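Long-range contacts in putative fumarylpyruvate hydrolase (Burkholderia cenocepacia, PDB 4MAQ), which belongs to the fumarylacetoacetate hydrolase (FAH) family, whose fold is built on mixed beta-sheets, and is modelled as an assembly of two chains: residues H87-L91 / I165-V169; D55-P59 / M182-V186. All coordinates share one frame; numbering follows the deposited sequence. Where two conformers were deposited one is given.

Contact 1. Residues H87-L91 / I165-V169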
loop_
_atom_site.group_PDB
_atom_site.type_symbol
_atom_site.label_atom_id
_atom_site.label_comp_id
_atom_site.label_asym_id
_atom_site.label_seq_id
_atom_site.Cartn_x
_atom_site.Cartn_y
_atom_site.Cartn_z
ATOM N N HIS B 87 8.023 -8.744 16.011
ATOM C CA HIS B 87 8.699 -7.441 15.939
ATOM C C HIS B 87 9.974 -7.525 15.122
ATOM O O HIS B 87 10.693 -8.520 15.190
ATOM C CB HIS B 87 9.090 -6.940 17.350
ATOM C CG HIS B 87 9.953 -7.901 18.133
ATOM N ND1 HIS B 87 11.307 -8.068 17.894
ATOM C CD2 HIS B 87 9.645 -8.756 19.139
ATOM C CE1 HIS B 87 11.792 -8.967 18.744
ATOM N NE2 HIS B 87 10.796 -9.419 19.489
ATOM N N GLU B 88 10.252 -6.452 14.389
ATOM C CA GLU B 88 11.548 -6.238 13.747
ATOM C C GLU B 88 11.922 -4.767 13.880
ATOM O O GLU B 88 11.306 -3.902 13.234
ATOM C CB GLU B 88 11.509 -6.615 12.267
ATOM C CG GLU B 88 11.358 -8.097 12.014
ATOM C CD GLU B 88 11.004 -8.376 10.583
ATOM O OE1 GLU B 88 11.730 -7.889 9.700
ATOM O OE2 GLU B 88 9.996 -9.052 10.341
ATOM N N ILE B 89 12.932 -4.473 14.705
ATOM C CA ILE B 89 13.421 -3.090 14.872
ATOM C C ILE B 89 14.166 -2.628 13.597
ATOM O O ILE B 89 14.981 -3.379 13.052
ATOM C CB ILE B 89 14.377 -2.997 16.097
ATOM C CG1 ILE B 89 14.804 -1.555 16.386
ATOM C CG2 ILE B 89 15.621 -3.883 15.961
ATOM C CD1 ILE B 89 13.688 -0.780 17.018
ATOM N N GLU B 90 13.912 -1.397 13.141
ATOM C CA GLU B 90 14.522 -0.894 11.886
ATOM C C GLU B 90 14.802 0.593 11.947
ATOM O O GLU B 90 14.017 1.337 12.516
ATOM C CB GLU B 90 13.616 -1.192 10.693
ATOM C CG GLU B 90 13.180 -2.644 10.695
ATOM C CD GLU B 90 12.765 -3.227 9.376
ATOM O OE1 GLU B 90 12.977 -2.633 8.307
ATOM O OE2 GLU B 90 12.255 -4.363 9.461
ATOM N N LEU B 91 15.886 1.009 11.289
ATOM C CA LEU B 91 16.106 2.413 10.954
ATOM C C LEU B 91 15.143 2.823 9.836
ATOM O O LEU B 91 15.064 2.158 8.812
ATOM C CB LEU B 91 17.559 2.680 10.527
ATOM C CG LEU B 91 17.852 4.126 10.134
ATOM C CD1 LEU B 91 17.896 5.016 11.362
ATOM C CD2 LEU B 91 19.172 4.197 9.382
ATOM N N ILE B 165 21.522 -0.624 17.137
ATOM C CA ILE B 165 20.088 -0.687 16.830
ATOM C C ILE B 165 19.567 -1.849 17.669
ATOM O O ILE B 165 20.131 -2.959 17.634
ATOM C CB ILE B 165 19.813 -0.861 15.309
ATOM C CG1 ILE B 165 18.330 -1.157 15.061
ATOM C CG2 ILE B 165 20.716 -1.925 14.652
ATOM C CD1 ILE B 165 17.862 -0.949 13.629
ATOM N N TRP B 166 18.529 -1.608 18.471
ATOM C CA TRP B 166 18.173 -2.587 19.494
ATOM C C TRP B 166 16.681 -2.538 19.800
ATOM O O TRP B 166 15.994 -1.529 19.563
ATOM C CB TRP B 166 19.011 -2.337 20.775
ATOM C CG TRP B 166 18.681 -1.004 21.405
ATOM C CD1 TRP B 166 19.187 0.231 21.058
ATOM C CD2 TRP B 166 17.739 -0.775 22.458
ATOM N NE1 TRP B 166 18.601 1.212 21.838
ATOM C CE2 TRP B 166 17.720 0.619 22.707
ATOM C CE3 TRP B 166 16.915 -1.617 23.230
ATOM C CZ2 TRP B 166 16.899 1.199 23.688
ATOM C CZ3 TRP B 166 16.085 -1.032 24.207
ATOM C CH2 TRP B 166 16.085 0.363 24.423
ATOM N N LEU B 167 16.197 -3.636 20.366
ATOM C CA LEU B 167 14.822 -3.708 20.817
ATOM C C LEU B 167 14.769 -4.657 22.017
ATOM O O LEU B 167 15.432 -5.697 22.022
ATOM C CB LEU B 167 13.903 -4.198 19.679
ATOM C CG LEU B 167 12.414 -4.424 20.002
ATOM C CD1 LEU B 167 11.584 -4.249 18.741
ATOM C CD2 LEU B 167 12.128 -5.790 20.625
ATOM N N ALA B 168 14.005 -4.267 23.035
ATOM C CA ALA B 168 13.749 -5.104 24.212
ATOM C C ALA B 168 12.262 -5.246 24.445
ATOM O O ALA B 168 11.457 -4.397 24.022
ATOM C CB ALA B 168 14.421 -4.478 25.438
ATOM N N VAL B 169 11.912 -6.345 25.108
ATOM C CA VAL B 169 10.528 -6.636 25.479
ATOM C C VAL B 169 10.512 -6.898 26.978
ATOM O O VAL B 169 11.247 -7.770 27.477
ATOM C CB VAL B 169 9.996 -7.881 24.719
ATOM C CG1 VAL B 169 8.637 -8.317 25.248
ATOM C CG2 VAL B 169 9.925 -7.616 23.223
#
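Face-to-face packing of two beta-sheets in the FAH-family fold brings H87, I89 and I165 together with L167: strand 85-95 belongs to one mixed sheet, strand 164-169 to a second mixed sheet. The segment axes run nearly antiparallel, at 150°, and come within 6.9 Å; because the strands belong to different sheets, they meet through side chains that point at each other. Alternate residues supply the interface, H87 and I89 on one strand and I165, L167 and V169 on the other. I89 sits in the middle, its CB 3.8 Å from L167 CB and its CG1 3.8 Å from I165 CG1, the side chains lying alongside each other and pointing opposite ways. With CG1 anti to the backbone N (chi1 -175°), that branch also comes to 3.4 Å from the carbonyl O of W166. Farther along, I165 CD1 reaches the backbone of the first strand, 3.6 Å from L91 N. Neighbouring strands of each sheet close the sides: V116 of strand 111-122 touches I89, and V222 and V226 of strand 221-226 touch L167 and I165. Q175 of strand 172-178 is the polar link, since its OE1 pairs with both H87 ND1 and I89 N. The bond to ND1 gives the imidazole a fixed partner while L167 covers one face in a CH-pi contact, CD2 standing 3.7 Å from the ring centroid and 14° off the normal.

Contact 2. Residues D55-P59 / M182-V186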
loop_
_atom_site.group_PDB
_atom_site.type_symbol
_atom_site.label_atom_id
_atom_site.label_comp_id
_atom_site.label_asym_id
_atom_site.label_seq_id
_atom_site.Cartn_x
_atom_site.Cartn_y
_atom_site.Cartn_z
ATOM N N ASP B 55 29.338 -10.962 -3.249
ATOM C CA ASP B 55 28.285 -11.451 -4.124
ATOM C C ASP B 55 26.909 -11.296 -3.452
ATOM O O ASP B 55 26.206 -12.278 -3.205
ATOM C CB ASP B 55 28.550 -12.911 -4.499
ATOM N N ARG B 56 26.542 -10.051 -3.142
ATOM C CA ARG B 56 25.234 -9.747 -2.559
ATOM C C ARG B 56 24.134 -9.962 -3.583
ATOM O O ARG B 56 24.273 -9.578 -4.752
ATOM C CB ARG B 56 25.152 -8.297 -2.089
ATOM C CG ARG B 56 26.121 -7.927 -0.992
ATOM C CD ARG B 56 26.041 -6.434 -0.737
ATOM N NE ARG B 56 26.660 -5.664 -1.812
ATOM C CZ ARG B 56 26.876 -4.357 -1.755
ATOM N NH1 ARG B 56 27.453 -3.729 -2.773
ATOM N NH2 ARG B 56 26.522 -3.678 -0.668
ATOM N N GLU B 57 23.042 -10.575 -3.147
ATOM C CA GLU B 57 21.856 -10.627 -3.989
ATOM C C GLU B 57 21.105 -9.303 -3.873
ATOM O O GLU B 57 21.145 -8.651 -2.827
ATOM C CB GLU B 57 20.970 -11.853 -3.675
ATOM C CG GLU B 57 19.915 -11.702 -2.583
ATOM C CD GLU B 57 18.949 -12.884 -2.525
ATOM O OE1 GLU B 57 18.314 -13.204 -3.554
ATOM O OE2 GLU B 57 18.814 -13.496 -1.443
ATOM N N PRO B 58 20.452 -8.881 -4.964
ATOM C CA PRO B 58 19.632 -7.678 -4.920
ATOM C C PRO B 58 18.583 -7.787 -3.808
ATOM O O PRO B 58 18.081 -8.890 -3.523
ATOM C CB PRO B 58 18.961 -7.662 -6.296
ATOM C CG PRO B 58 19.881 -8.455 -7.176
ATOM C CD PRO B 58 20.392 -9.542 -6.285
ATOM N N PRO B 59 18.230 -6.648 -3.182
ATOM C CA PRO B 59 17.193 -6.667 -2.152
ATOM C C PRO B 59 15.814 -6.888 -2.768
ATOM O O PRO B 59 15.618 -6.698 -3.968
ATOM C CB PRO B 59 17.256 -5.252 -1.578
ATOM C CG PRO B 59 17.717 -4.408 -2.731
ATOM C CD PRO B 59 18.656 -5.279 -3.527
ATOM N N MET B 182 24.247 -3.614 7.765
ATOM C CA MET B 182 23.364 -3.609 6.597
ATOM C C MET B 182 24.061 -4.219 5.385
ATOM O O MET B 182 25.234 -3.927 5.109
ATOM C CB MET B 182 22.958 -2.199 6.252
ATOM C CG MET B 182 21.892 -1.635 7.125
ATOM S SD MET B 182 21.538 0.007 6.498
ATOM C CE MET B 182 20.651 0.629 7.904
ATOM N N ILE B 183 23.328 -5.052 4.643
ATOM C CA ILE B 183 23.886 -5.705 3.448
ATOM C C ILE B 183 23.970 -4.662 2.339
ATOM O O ILE B 183 25.056 -4.426 1.798
ATOM C CB ILE B 183 23.060 -6.939 3.037
ATOM C CG1 ILE B 183 23.161 -8.012 4.125
ATOM C CG2 ILE B 183 23.540 -7.474 1.692
ATOM C CD1 ILE B 183 22.216 -9.184 3.951
ATOM N N TRP B 184 22.834 -4.024 2.034
ATOM C CA TRP B 184 22.801 -2.871 1.151
ATOM C C TRP B 184 22.650 -1.613 1.991
ATOM O O TRP B 184 21.659 -1.478 2.686
ATOM C CB TRP B 184 21.624 -2.993 0.176
ATOM C CG TRP B 184 21.838 -4.077 -0.852
ATOM C CD1 TRP B 184 21.277 -5.337 -0.873
ATOM C CD2 TRP B 184 22.705 -4.006 -1.993
ATOM N NE1 TRP B 184 21.737 -6.039 -1.977
ATOM C CE2 TRP B 184 22.604 -5.244 -2.681
ATOM C CE3 TRP B 184 23.540 -3.001 -2.518
ATOM C CZ2 TRP B 184 23.313 -5.505 -3.867
ATOM C CZ3 TRP B 184 24.241 -3.257 -3.688
ATOM C CH2 TRP B 184 24.127 -4.507 -4.347
ATOM N N PRO B 185 23.621 -0.693 1.910
ATOM C CA PRO B 185 23.495 0.545 2.666
ATOM C C PRO B 185 22.356 1.419 2.169
ATOM O O PRO B 185 21.809 1.211 1.081
ATOM C CB PRO B 185 24.830 1.260 2.468
ATOM C CG PRO B 185 25.554 0.533 1.398
ATOM C CD PRO B 185 24.885 -0.788 1.153
ATOM N N VAL B 186 22.033 2.426 2.968
ATOM C CA VAL B 186 20.895 3.288 2.682
ATOM C C VAL B 186 20.927 3.896 1.264
ATOM O O VAL B 186 19.910 3.856 0.580
ATOM C CB VAL B 186 20.753 4.366 3.787
ATOM C CG1 VAL B 186 19.772 5.461 3.381
ATOM C CG2 VAL B 186 20.346 3.700 5.096
#
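Two residues of one surface loop, R56 and P59, sandwich the indole of W184, which projects from the loop 182-186. The guanidinium of R56 lies flat on the six-membered ring, with planes 15° apart and CZ 3.7 Å from the ring centroid, a cation-pi stack. The opposite face takes P59, whose CD stands 3.9 Å from the centroid of the five-membered ring in a CH-pi contact. At the indole edge, NE1 donates to E57 O over 2.8 Å, almost straight at 173° and in the ring plane. R56 is steered by a second bond: its NH2 gives a hydrogen to I183 O at 3.0 Å, with the acceptor in the guanidinium plane. The bend at chi3 (-73°) turns the group over the indole, while CD packs 3.6 Å from I183 CG2. Behind this first shell, N42 OD1 accepts from W184 N, and Y192 of helix 186-196 meets the indole edge-to-face; P185 is the N-cap of that helix. E57 faces elsewhere, its OE1 forming a salt bridge with R134 of the second subunit. Stacking and the in-plane bond to I183 O use different parts of the guanidinium, so together they restrict both its tilt and its rotation, while the indole N-H is satisfied by E57 O.

In the fold
Contact 2 closes a long loop of chain within which contact 1 is nested, and the two centres lie about 20 Å apart. They nevertheless touch: L91 CD2 in the 87-91 segment packs 4.1 Å from M182 CE in the 182-186 segment. Contact 1 is buried, centred about 11 Å from the middle of the chain, whereas contact 2 is a surface contact about 18 Å from it. Their chemistry differs accordingly: mainly apolar packing between two sheets in the first, a charged stack and hydrogen bonds between two loops in the second. T207 connects their surroundings, bonding through OG1 to L91 O and touching the side chain of M182.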